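PDB 1VPK: DNA polymerase III, beta subunit from Thermotoga maritima, which probably tethers DNA polymerases and other proteins to DNA and makes them processive, as a ring-shaped head-to-tail homodimer that encircles the duplex. Local coordinates for residues Leu278-Val283 against Val313-Glu318; Met282-Lys287 against Leu303-Pro308; Lys333-Val338 against Tyr370-Ile375. All blocks are in the same frame, centred on the assembly; numbering follows the deposited sequence.

Contact 1 of 3, residues Leu278-Val283 against Val313-Glu318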
ATOM      1  N   LEU A 278       6.547 -18.130  11.409  1.00 47.08           N
ATOM      2  CA  LEU A 278       7.458 -17.496  10.428  1.00 47.76           C
ATOM      3  C   LEU A 278       7.501 -15.979  10.588  1.00 47.66           C
ATOM      4  O   LEU A 278       8.579 -15.366  10.620  1.00 47.34           O
ATOM      5  CB  LEU A 278       7.080 -17.904   8.993  1.00 48.06           C
ATOM      6  CG  LEU A 278       7.504 -19.353   8.742  1.00 49.03           C
ATOM      7  CD1 LEU A 278       6.804 -19.953   7.547  1.00 54.10           C
ATOM      8  CD2 LEU A 278       9.025 -19.510   8.592  1.00 48.55           C
ATOM      9  N   LYS A 279       6.340 -15.359  10.765  1.00 48.39           N
ATOM     10  CA  LYS A 279       6.311 -13.920  11.025  1.00 49.23           C
ATOM     11  C   LYS A 279       7.138 -13.492  12.269  1.00 49.10           C
ATOM     12  O   LYS A 279       7.854 -12.479  12.245  1.00 48.25           O
ATOM     13  CB  LYS A 279       4.886 -13.425  11.187  1.00 50.60           C
ATOM     14  CG  LYS A 279       4.088 -13.274   9.900  1.00 52.94           C
ATOM     15  CD  LYS A 279       2.935 -12.256  10.174  1.00 56.37           C
ATOM     16  N   ARG A 280       7.043 -14.269  13.344  1.00 48.18           N
ATOM     17  CA  ARG A 280       7.806 -13.986  14.570  1.00 47.97           C
ATOM     18  C   ARG A 280       9.319 -14.060  14.311  1.00 48.18           C
ATOM     19  O   ARG A 280      10.053 -13.159  14.707  1.00 48.91           O
ATOM     20  CB  ARG A 280       7.357 -14.897  15.754  1.00 47.00           C
ATOM     21  CG  ARG A 280       5.916 -14.614  16.120  1.00 48.34           C
ATOM     22  CD  ARG A 280       5.358 -15.309  17.343  1.00 47.86           C
ATOM     23  NE  ARG A 280       5.211 -16.750  17.207  1.00 50.32           N
ATOM     24  CZ  ARG A 280       4.051 -17.405  16.999  1.00 48.64           C
ATOM     25  NH1 ARG A 280       2.896 -16.778  16.881  1.00 50.89           N
ATOM     26  NH2 ARG A 280       4.047 -18.706  16.927  1.00 46.49           N
ATOM     27  N   VAL A 281       9.796 -15.098  13.626  1.00 48.14           N
ATOM     28  CA  VAL A 281      11.219 -15.254  13.456  1.00 49.03           C
ATOM     29  C   VAL A 281      11.772 -14.282  12.424  1.00 50.03           C
ATOM     30  O   VAL A 281      12.931 -13.946  12.485  1.00 47.90           O
ATOM     31  CB  VAL A 281      11.674 -16.732  13.162  1.00 49.96           C
ATOM     32  CG1 VAL A 281      11.216 -17.691  14.309  1.00 50.16           C
ATOM     33  CG2 VAL A 281      11.165 -17.225  11.811  1.00 50.77           C
ATOM     34  N   MET A 282      10.923 -13.809  11.518  1.00 51.42           N
ATOM     35  CA  MET A 282      11.308 -12.805  10.538  1.00 53.40           C
ATOM     36  C   MET A 282      11.607 -11.473  11.142  1.00 51.14           C
ATOM     37  O   MET A 282      12.345 -10.678  10.564  1.00 50.22           O
ATOM     38  CB  MET A 282      10.277 -12.688   9.415  1.00 53.15           C
ATOM     39  CG  MET A 282      10.443 -13.883   8.486  1.00 57.41           C
ATOM     40  SD  MET A 282       9.360 -14.089   7.070  1.00 63.73           S
ATOM     41  CE  MET A 282       7.708 -14.440   7.645  1.00 66.37           C
ATOM     42  N   VAL A 283      11.099 -11.227  12.328  1.00 49.83           N
ATOM     43  CA  VAL A 283      11.513 -10.043  13.054  1.00 48.91           C
ATOM     44  C   VAL A 283      13.055  -9.993  13.120  1.00 48.10           C
ATOM     45  O   VAL A 283      13.643  -8.930  12.964  1.00 47.83           O
ATOM     46  CB  VAL A 283      10.888  -9.983  14.451  1.00 48.73           C
ATOM     47  CG1 VAL A 283      11.549  -8.842  15.292  1.00 46.91           C
ATOM     48  CG2 VAL A 283       9.410  -9.764  14.343  1.00 49.25           C
ATOM     49  N   VAL A 313      15.914 -15.257  18.005  1.00 42.55           N
ATOM     50  CA  VAL A 313      14.560 -15.684  18.311  1.00 42.62           C
ATOM     51  C   VAL A 313      14.495 -17.196  18.169  1.00 43.39           C
ATOM     52  O   VAL A 313      15.099 -17.772  17.270  1.00 43.02           O
ATOM     53  CB  VAL A 313      13.485 -15.022  17.405  1.00 42.01           C
ATOM     54  CG1 VAL A 313      13.722 -15.343  15.935  1.00 40.83           C
ATOM     55  CG2 VAL A 313      12.074 -15.423  17.847  1.00 39.71           C
ATOM     56  N   VAL A 314      13.764 -17.817  19.080  1.00 44.63           N
ATOM     57  CA  VAL A 314      13.422 -19.221  19.003  1.00 46.49           C
ATOM     58  C   VAL A 314      11.933 -19.293  19.230  1.00 46.62           C
ATOM     59  O   VAL A 314      11.406 -18.687  20.172  1.00 46.62           O
ATOM     60  CB  VAL A 314      14.141 -20.047  20.082  1.00 47.54           C
ATOM     61  CG1 VAL A 314      13.685 -21.523  20.003  1.00 49.44           C
ATOM     62  CG2 VAL A 314      15.639 -19.875  19.941  1.00 50.30           C
ATOM     63  N   ASP A 315      11.250 -19.945  18.317  1.00 46.92           N
ATOM     64  CA  ASP A 315       9.817 -20.181  18.432  1.00 48.52           C
ATOM     65  C   ASP A 315       9.513 -21.680  18.313  1.00 49.21           C
ATOM     66  O   ASP A 315       9.914 -22.319  17.372  1.00 49.35           O
ATOM     67  CB  ASP A 315       9.038 -19.449  17.342  1.00 48.00           C
ATOM     68  CG  ASP A 315       7.556 -19.389  17.655  1.00 51.22           C
ATOM     69  OD1 ASP A 315       7.193 -19.083  18.809  1.00 55.11           O
ATOM     70  OD2 ASP A 315       6.740 -19.683  16.787  1.00 52.72           O
ATOM     71  N   GLU A 316       8.748 -22.209  19.245  1.00 49.99           N
ATOM     72  CA  GLU A 316       8.476 -23.642  19.280  1.00 50.75           C
ATOM     73  C   GLU A 316       7.030 -23.913  18.944  1.00 50.72           C
ATOM     74  O   GLU A 316       6.162 -23.376  19.606  1.00 50.64           O
ATOM     75  CB  GLU A 316       8.778 -24.151  20.669  1.00 51.70           C
ATOM     76  CG  GLU A 316       8.548 -25.648  20.836  1.00 56.73           C
ATOM     77  CD  GLU A 316       9.191 -26.169  22.104  1.00 61.21           C
ATOM     78  OE1 GLU A 316      10.429 -26.231  22.151  1.00 61.47           O
ATOM     79  OE2 GLU A 316       8.437 -26.504  23.042  1.00 67.15           O
ATOM     80  N   VAL A 317       6.763 -24.723  17.915  1.00 49.51           N
ATOM     81  CA  VAL A 317       5.384 -25.004  17.512  1.00 50.00           C
ATOM     82  C   VAL A 317       5.070 -26.483  17.538  1.00 48.40           C
ATOM     83  O   VAL A 317       5.943 -27.309  17.242  1.00 47.13           O
ATOM     84  CB  VAL A 317       5.018 -24.401  16.145  1.00 51.35           C
ATOM     85  CG1 VAL A 317       5.350 -22.914  16.144  1.00 54.69           C
ATOM     86  CG2 VAL A 317       5.687 -25.075  15.006  1.00 52.73           C
ATOM     87  N   GLU A 318       3.831 -26.799  17.891  1.00 47.48           N
ATOM     88  CA  GLU A 318       3.350 -28.186  17.960  1.00 47.44           C
ATOM     89  C   GLU A 318       3.108 -28.751  16.586  1.00 46.44           C
ATOM     90  O   GLU A 318       2.504 -28.111  15.743  1.00 47.25           O
ATOM     91  CB  GLU A 318       2.055 -28.278  18.758  0.50 47.89           C
ATOM     92  CG  GLU A 318       2.226 -27.986  20.200  0.50 50.44           C
ATOM     93  CD  GLU A 318       0.910 -27.946  20.944  0.50 55.29           C
ATOM     94  OE1 GLU A 318      -0.148 -28.263  20.341  0.50 55.12           O
ATOM     95  OE2 GLU A 318       0.945 -27.580  22.142  0.50 59.82           O
TER
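R280 reaches from helix 271-285 to strand 311-318 and forms a buried salt bridge with D315. The main bond is from NH2 of R280 to OD2 of D315, 2.9 Å long with an N-H...O angle of 159°; OD2 lies close to the guanidinium plane and is met on its syn side. NE adds weak bonds to both carboxylate oxygens. The two planes stand 71° apart, so this is not a flat two-bond pairing. OD2 also bonds OG of S277, and OD1 is taken by the hydroxyls of S114 and T115 of the second subunit. Replacing R280 by alanine would probably leave this buried carboxylate without its positive mate.

The apolar part lies beside it. CG1 of V313, set between backbone N and carbonyl carbon, presses on V281 at 3.5 Å from CA and 3.7 Å from CB. CG1 of V281 packs on CB of D315 at 4.1 Å, next to the salt bridge.

The axes of 278-283 and 313-318 approach to 8.0 Å and run nearly antiparallel (169°). L303 of the adjoining strand 300-307 backs V281, L278 packs on helix 332-341, and V313-D315 pair antiparallel with a strand of the second subunit, carrying the sheet across the ring interface.

Contact 2 of 3, residues Met282-Lys287 against Leu303-Pro308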
ATOM      1  N   MET A 282      10.923 -13.809  11.518  1.00 51.42           N
ATOM      2  CA  MET A 282      11.308 -12.805  10.538  1.00 53.40           C
ATOM      3  C   MET A 282      11.607 -11.473  11.142  1.00 51.14           C
ATOM      4  O   MET A 282      12.345 -10.678  10.564  1.00 50.22           O
ATOM      5  CB  MET A 282      10.277 -12.688   9.415  1.00 53.15           C
ATOM      6  CG  MET A 282      10.443 -13.883   8.486  1.00 57.41           C
ATOM      7  SD  MET A 282       9.360 -14.089   7.070  1.00 63.73           S
ATOM      8  CE  MET A 282       7.708 -14.440   7.645  1.00 66.37           C
ATOM      9  N   VAL A 283      11.099 -11.227  12.328  1.00 49.83           N
ATOM     10  CA  VAL A 283      11.513 -10.043  13.054  1.00 48.91           C
ATOM     11  C   VAL A 283      13.055  -9.993  13.120  1.00 48.10           C
ATOM     12  O   VAL A 283      13.643  -8.930  12.964  1.00 47.83           O
ATOM     13  CB  VAL A 283      10.888  -9.983  14.451  1.00 48.73           C
ATOM     14  CG1 VAL A 283      11.549  -8.842  15.292  1.00 46.91           C
ATOM     15  CG2 VAL A 283       9.410  -9.764  14.343  1.00 49.25           C
ATOM     16  N   ILE A 284      13.695 -11.145  13.343  1.00 47.25           N
ATOM     17  CA  ILE A 284      15.155 -11.225  13.405  1.00 47.45           C
ATOM     18  C   ILE A 284      15.770 -11.570  12.044  1.00 47.99           C
ATOM     19  O   ILE A 284      16.779 -11.000  11.680  1.00 46.74           O
ATOM     20  CB  ILE A 284      15.655 -12.204  14.510  1.00 47.16           C
ATOM     21  CG1 ILE A 284      15.332 -11.625  15.889  1.00 43.98           C
ATOM     22  CG2 ILE A 284      17.194 -12.507  14.365  1.00 46.39           C
ATOM     23  CD1 ILE A 284      15.906 -10.305  16.200  1.00 45.23           C
ATOM     24  N   ALA A 285      15.133 -12.471  11.292  1.00 48.80           N
ATOM     25  CA  ALA A 285      15.681 -12.897  10.008  1.00 49.73           C
ATOM     26  C   ALA A 285      15.810 -11.752   8.980  1.00 50.37           C
ATOM     27  O   ALA A 285      16.795 -11.709   8.199  1.00 50.88           O
ATOM     28  CB  ALA A 285      14.875 -14.064   9.442  1.00 49.44           C
ATOM     29  N   SER A 286      14.859 -10.823   9.003  1.00 50.95           N
ATOM     30  CA  SER A 286      14.839  -9.697   8.060  1.00 53.44           C
ATOM     31  C   SER A 286      15.950  -8.716   8.294  1.00 54.07           C
ATOM     32  O   SER A 286      16.266  -7.907   7.407  1.00 55.15           O
ATOM     33  CB  SER A 286      13.489  -8.975   8.074  1.00 53.49           C
ATOM     34  OG  SER A 286      12.526  -9.790   7.371  1.00 56.73           O
ATOM     35  N   LYS A 287      16.558  -8.788   9.477  1.00 54.88           N
ATOM     36  CA  LYS A 287      17.681  -7.940   9.794  1.00 55.39           C
ATOM     37  C   LYS A 287      18.952  -8.277   9.008  1.00 55.39           C
ATOM     38  O   LYS A 287      19.776  -7.400   8.797  1.00 55.30           O
ATOM     39  CB  LYS A 287      17.953  -7.943  11.306  1.00 56.44           C
ATOM     40  CG  LYS A 287      16.966  -7.113  12.103  1.00 56.17           C
ATOM     41  CD  LYS A 287      17.329  -5.628  11.982  1.00 59.61           C
ATOM     42  CE  LYS A 287      16.129  -4.711  12.153  1.00 60.38           C
ATOM     43  NZ  LYS A 287      16.346  -3.443  11.429  1.00 58.21           N
ATOM     44  N   LEU A 303      11.746 -23.072  15.498  1.00 48.42           N
ATOM     45  CA  LEU A 303      12.221 -22.221  14.430  1.00 47.91           C
ATOM     46  C   LEU A 303      13.197 -21.223  15.051  1.00 47.05           C
ATOM     47  O   LEU A 303      12.859 -20.554  16.021  1.00 45.50           O
ATOM     48  CB  LEU A 303      11.090 -21.446  13.714  1.00 48.38           C
ATOM     49  CG  LEU A 303       9.860 -22.087  13.054  1.00 53.85           C
ATOM     50  CD1 LEU A 303       9.436 -21.408  11.793  1.00 53.48           C
ATOM     51  CD2 LEU A 303      10.000 -23.547  12.855  1.00 58.85           C
ATOM     52  N   VAL A 304      14.392 -21.106  14.481  1.00 45.47           N
ATOM     53  CA  VAL A 304      15.433 -20.320  15.084  1.00 44.70           C
ATOM     54  C   VAL A 304      15.996 -19.352  14.067  1.00 45.20           C
ATOM     55  O   VAL A 304      16.355 -19.766  12.948  1.00 45.61           O
ATOM     56  CB  VAL A 304      16.564 -21.220  15.618  1.00 45.13           C
ATOM     57  CG1 VAL A 304      17.755 -20.367  16.169  1.00 44.37           C
ATOM     58  CG2 VAL A 304      16.011 -22.153  16.663  1.00 45.37           C
ATOM     59  N   SER A 305      16.082 -18.080  14.437  1.00 45.39           N
ATOM     60  CA  SER A 305      16.813 -17.101  13.606  1.00 46.21           C
ATOM     61  C   SER A 305      17.742 -16.240  14.467  1.00 45.91           C
ATOM     62  O   SER A 305      17.447 -15.925  15.619  1.00 43.80           O
ATOM     63  CB  SER A 305      15.826 -16.279  12.751  1.00 45.94           C
ATOM     64  OG  SER A 305      16.515 -15.491  11.778  1.00 50.74           O
ATOM     65  N   LYS A 306      18.907 -15.887  13.917  1.00 46.14           N
ATOM     66  CA  LYS A 306      19.888 -15.128  14.669  1.00 48.15           C
ATOM     67  C   LYS A 306      20.411 -14.018  13.807  1.00 47.34           C
ATOM     68  O   LYS A 306      20.586 -14.183  12.605  1.00 47.36           O
ATOM     69  CB  LYS A 306      21.059 -15.983  15.143  1.00 48.79           C
ATOM     70  CG  LYS A 306      20.666 -17.236  15.847  1.00 51.24           C
ATOM     71  CD  LYS A 306      21.887 -18.064  16.300  1.00 51.97           C
ATOM     72  CE  LYS A 306      21.397 -19.433  16.879  1.00 57.11           C
ATOM     73  NZ  LYS A 306      22.465 -20.061  17.743  1.00 62.17           N
ATOM     74  N   SER A 307      20.607 -12.879  14.439  1.00 47.82           N
ATOM     75  CA  SER A 307      21.271 -11.746  13.851  1.00 48.04           C
ATOM     76  C   SER A 307      22.410 -11.405  14.776  1.00 48.13           C
ATOM     77  O   SER A 307      22.176 -11.176  15.970  1.00 45.03           O
ATOM     78  CB  SER A 307      20.325 -10.563  13.759  1.00 47.72           C
ATOM     79  OG  SER A 307      21.056  -9.361  13.826  1.00 49.60           O
ATOM     80  N   PRO A 308      23.643 -11.332  14.224  1.00 49.52           N
ATOM     81  CA  PRO A 308      24.804 -11.037  15.038  1.00 50.50           C
ATOM     82  C   PRO A 308      24.536  -9.842  15.948  1.00 51.97           C
ATOM     83  O   PRO A 308      24.851  -9.828  17.134  1.00 53.27           O
ATOM     84  CB  PRO A 308      25.918 -10.673  14.006  1.00 50.12           C
ATOM     85  CG  PRO A 308      25.495 -11.316  12.734  1.00 50.62           C
ATOM     86  CD  PRO A 308      23.971 -11.435  12.783  1.00 49.91           C
TER
HETATM   87  O   HOH W   1      19.389 -11.733  10.982  1.00 50.40           O
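I284 lays its CG2 methyl over one face of the flat peptide that joins K306 to S307, 3.4 Å from N of S307 and 3.6 Å from C of K306. This is helix-on-sheet packing in the C-terminal domain of the beta subunit: the C-terminal part of helix 271-285 rests on strand 300-307, which forms a beta hairpin with strand 311-318. CG2 stands anti to the backbone N of I284 (chi1, to CG1, -68°), which points the methyl at the strand, where it also meets CB of S307 at 3.7 Å.

The serines of the strand turn toward the helix, and their hydroxyls are bound elsewhere. S307 OG accepts the backbone N-H of Y310 in the link between the two hairpin strands, and sits beside CB of K287. From there the lysine chain leads away; its ammonium forms a cation-pi contact with Y310 and a hydrogen bond with D85 of the second subunit. V86 of that subunit packs on both I284 and K287, so this region is part of the ring interface. S305 OG is hydrogen-bonded to O of S291, and it lies tightly against A285, 3.2 Å from CB.

One water links the backbones of the two segments. It donates a hydrogen bond to O of I284 at 2.8 Å, an oxygen that also accepts N-H of K287, and another to O of K306 at 3.2 Å.

Contact 3 of 3, residues Lys333-Val338 against Tyr370-Ile375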
ATOM      1  N   LYS A 333      11.044 -16.340   3.773  1.00 48.67           N
ATOM      2  CA  LYS A 333      10.137 -15.686   2.838  1.00 49.64           C
ATOM      3  C   LYS A 333       9.623 -16.721   1.824  1.00 50.08           C
ATOM      4  O   LYS A 333       8.458 -16.679   1.406  1.00 51.02           O
ATOM      5  CB  LYS A 333      10.832 -14.533   2.090  1.00 49.47           C
ATOM      6  N   PHE A 334      10.489 -17.631   1.402  1.00 50.69           N
ATOM      7  CA  PHE A 334      10.068 -18.647   0.433  1.00 50.38           C
ATOM      8  C   PHE A 334       9.048 -19.615   1.020  1.00 50.75           C
ATOM      9  O   PHE A 334       8.185 -20.118   0.291  1.00 50.14           O
ATOM     10  CB  PHE A 334      11.247 -19.416  -0.127  1.00 51.27           C
ATOM     11  CG  PHE A 334      12.167 -18.623  -0.991  1.00 51.16           C
ATOM     12  CD1 PHE A 334      11.745 -17.525  -1.724  1.00 53.60           C
ATOM     13  CD2 PHE A 334      13.467 -19.044  -1.146  1.00 52.17           C
ATOM     14  CE1 PHE A 334      12.643 -16.827  -2.557  1.00 54.40           C
ATOM     15  CE2 PHE A 334      14.343 -18.386  -1.960  1.00 53.96           C
ATOM     16  CZ  PHE A 334      13.936 -17.257  -2.675  1.00 53.71           C
ATOM     17  N   ILE A 335       9.113 -19.865   2.328  1.00 50.57           N
ATOM     18  CA  ILE A 335       8.168 -20.776   2.960  1.00 49.90           C
ATOM     19  C   ILE A 335       6.879 -20.023   3.098  1.00 49.85           C
ATOM     20  O   ILE A 335       5.803 -20.575   2.828  1.00 49.96           O
ATOM     21  CB  ILE A 335       8.597 -21.234   4.388  1.00 51.67           C
ATOM     22  CG1 ILE A 335       9.992 -21.871   4.429  1.00 52.57           C
ATOM     23  CG2 ILE A 335       7.535 -22.209   4.998  1.00 50.97           C
ATOM     24  CD1 ILE A 335      10.111 -23.093   3.642  1.00 57.02           C
ATOM     25  N   GLU A 336       6.961 -18.774   3.574  1.00 48.95           N
ATOM     26  CA  GLU A 336       5.787 -17.959   3.694  1.00 50.12           C
ATOM     27  C   GLU A 336       5.012 -17.764   2.362  1.00 49.45           C
ATOM     28  O   GLU A 336       3.805 -17.810   2.349  1.00 48.23           O
ATOM     29  CB  GLU A 336       6.137 -16.602   4.317  1.00 51.72           C
ATOM     30  CG  GLU A 336       4.936 -15.672   4.478  1.00 58.01           C
ATOM     31  CD  GLU A 336       3.867 -16.267   5.387  1.00 68.08           C
ATOM     32  OE1 GLU A 336       4.105 -16.345   6.645  1.00 75.04           O
ATOM     33  OE2 GLU A 336       2.789 -16.667   4.846  1.00 72.47           O
ATOM     34  N   ASP A 337       5.704 -17.516   1.260  1.00 49.23           N
ATOM     35  CA  ASP A 337       5.063 -17.429  -0.068  1.00 49.33           C
ATOM     36  C   ASP A 337       4.190 -18.629  -0.386  1.00 49.70           C
ATOM     37  O   ASP A 337       3.088 -18.472  -0.834  1.00 49.80           O
ATOM     38  CB  ASP A 337       6.140 -17.354  -1.141  1.00 49.70           C
ATOM     39  CG  ASP A 337       6.784 -15.996  -1.250  1.00 51.00           C
ATOM     40  OD1 ASP A 337       6.228 -14.990  -0.756  1.00 55.04           O
ATOM     41  OD2 ASP A 337       7.841 -15.919  -1.902  1.00 52.72           O
ATOM     42  N   VAL A 338       4.695 -19.835  -0.146  1.00 50.42           N
ATOM     43  CA  VAL A 338       3.916 -21.077  -0.328  1.00 50.47           C
ATOM     44  C   VAL A 338       2.607 -21.079   0.478  1.00 50.82           C
ATOM     45  O   VAL A 338       1.524 -21.354  -0.054  1.00 49.43           O
ATOM     46  CB  VAL A 338       4.802 -22.324   0.032  1.00 51.83           C
ATOM     47  CG1 VAL A 338       4.015 -23.522   0.121  1.00 51.97           C
ATOM     48  CG2 VAL A 338       5.954 -22.553  -1.004  1.00 53.50           C
ATOM     49  N   TYR A 370       4.650 -27.814  -3.801  1.00 48.52           N
ATOM     50  CA  TYR A 370       5.673 -26.774  -3.754  1.00 49.37           C
ATOM     51  C   TYR A 370       6.965 -27.368  -3.302  1.00 48.47           C
ATOM     52  O   TYR A 370       6.955 -28.185  -2.443  1.00 48.26           O
ATOM     53  CB  TYR A 370       5.246 -25.625  -2.811  1.00 49.40           C
ATOM     54  CG  TYR A 370       3.944 -25.060  -3.289  1.00 51.89           C
ATOM     55  CD1 TYR A 370       3.916 -24.078  -4.264  1.00 52.21           C
ATOM     56  CD2 TYR A 370       2.719 -25.564  -2.822  1.00 51.14           C
ATOM     57  CE1 TYR A 370       2.676 -23.576  -4.756  1.00 51.89           C
ATOM     58  CE2 TYR A 370       1.496 -25.060  -3.294  1.00 52.42           C
ATOM     59  CZ  TYR A 370       1.491 -24.093  -4.261  1.00 51.10           C
ATOM     60  OH  TYR A 370       0.324 -23.578  -4.730  1.00 53.93           O
ATOM     61  N   ILE A 371       8.074 -26.912  -3.868  1.00 48.69           N
ATOM     62  CA  ILE A 371       9.429 -27.349  -3.484  1.00 49.42           C
ATOM     63  C   ILE A 371      10.198 -26.076  -3.072  1.00 50.34           C
ATOM     64  O   ILE A 371      10.075 -25.016  -3.746  1.00 50.21           O
ATOM     65  CB  ILE A 371      10.182 -28.027  -4.675  1.00 50.04           C
ATOM     66  CG1 ILE A 371       9.392 -29.236  -5.230  1.00 48.53           C
ATOM     67  CG2 ILE A 371      11.617 -28.401  -4.272  1.00 50.25           C
ATOM     68  CD1 ILE A 371       9.378 -30.402  -4.333  1.00 49.43           C
ATOM     69  N   VAL A 372      10.887 -26.142  -1.928  1.00 50.05           N
ATOM     70  CA  VAL A 372      11.815 -25.099  -1.490  1.00 49.21           C
ATOM     71  C   VAL A 372      13.174 -25.763  -1.215  1.00 49.25           C
ATOM     72  O   VAL A 372      13.252 -26.792  -0.557  1.00 47.23           O
ATOM     73  CB  VAL A 372      11.301 -24.350  -0.229  1.00 50.05           C
ATOM     74  CG1 VAL A 372      12.157 -23.111   0.052  1.00 49.68           C
ATOM     75  CG2 VAL A 372       9.858 -23.869  -0.412  1.00 50.63           C
ATOM     76  N   MET A 373      14.244 -25.190  -1.756  1.00 49.22           N
ATOM     77  CA  MET A 373      15.586 -25.691  -1.567  1.00 49.95           C
ATOM     78  C   MET A 373      16.075 -25.115  -0.243  1.00 49.57           C
ATOM     79  O   MET A 373      15.734 -23.981   0.086  1.00 49.16           O
ATOM     80  CB  MET A 373      16.485 -25.184  -2.698  1.00 52.18           C
ATOM     81  CG  MET A 373      16.001 -25.563  -4.109  1.00 56.65           C
ATOM     82  SD  MET A 373      15.898 -27.341  -4.451  1.00 65.05           S
ATOM     83  CE  MET A 373      17.537 -27.826  -3.863  1.00 66.65           C
ATOM     84  N   PRO A 374      16.882 -25.874   0.512  1.00 49.14           N
ATOM     85  CA  PRO A 374      17.379 -25.384   1.770  1.00 48.98           C
ATOM     86  C   PRO A 374      18.594 -24.510   1.612  1.00 50.00           C
ATOM     87  O   PRO A 374      19.172 -24.458   0.538  1.00 48.23           O
ATOM     88  CB  PRO A 374      17.764 -26.649   2.521  1.00 48.91           C
ATOM     89  CG  PRO A 374      18.091 -27.619   1.516  1.00 49.90           C
ATOM     90  CD  PRO A 374      17.373 -27.238   0.233  1.00 50.20           C
ATOM     91  N   ILE A 375      18.976 -23.850   2.696  1.00 51.45           N
ATOM     92  CA  ILE A 375      20.178 -23.030   2.718  1.00 54.50           C
ATOM     93  C   ILE A 375      21.171 -23.666   3.694  1.00 54.65           C
ATOM     94  O   ILE A 375      20.810 -24.462   4.560  1.00 54.35           O
ATOM     95  CB  ILE A 375      19.901 -21.535   3.045  1.00 55.05           C
ATOM     96  CG1 ILE A 375      19.312 -21.345   4.432  1.00 55.28           C
ATOM     97  CG2 ILE A 375      18.922 -20.904   2.035  1.00 57.08           C
ATOM     98  CD1 ILE A 375      19.022 -19.887   4.725  1.00 56.69           C
TER
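V372 is the bump on which helix 332-341 settles: its two methyls point from strand 368-372 toward the helix, into a hollow lined by F334, I335 and V338. CG1 fits against CB of F334 at 3.8 Å, touching the root of that side chain, while the F334 ring lies obliquely to the methyl. CD1 of I335 crosses the valine at about a right angle and sits in its fork, 4.1 Å from CG1 and equally far from CG2. I335 reaches this place because its chain is bent at both torsions (-55° and -62°), which carries CD1 back to the strand. CG2 of V372 closes the hollow against CG2 of V338 at 4.2 Å.

One turn further along the helix, V338 is itself the bump. V338 and Y370 lie alongside, pointing opposite ways, with CG2 of the valine 3.6 Å from CB of the tyrosine and CG1 3.7 Å from CG. Both methyls thus come to the root of the ring from the same side. Between the two segments the contacts are apolar; the tyrosine hydroxyl bonds O of K152.

The axes of helix segment 333-338 and strand segment 370-372 are almost antiparallel (173°) and 9.3 Å apart. Strand 368-372 lies between strands 358-362 and 187-194, the latter of the central domain, so the helix rests where the sheet passes from one domain to the next. D337 reaches strand 187-194 through a salt bridge to R187, and F330 of strand 326-330 packs on both I335 and V372.

How the contacts relate
Contacts 1 and 2 are successive parts of the packing of helix 271-285 on one hairpin, their centres about 9 Å apart. They share M282 and V283, and their strands are neighbours in the sheet: O of D315 meets N of L303 at 2.7 Å, and N of V313 meets O of S305 at 2.9 Å, both probable hydrogen bonds. Both touch the second subunit. Contact 3, centred about 16 Å from each, lies on the sheet shared with the central domain and meets no other chain. The two helices join the layers: CD1 of L278 packs on CG2 of I335 at 3.5 Å. The C-terminal domain is thus tied to the partner subunit at one side and to the central domain at the other.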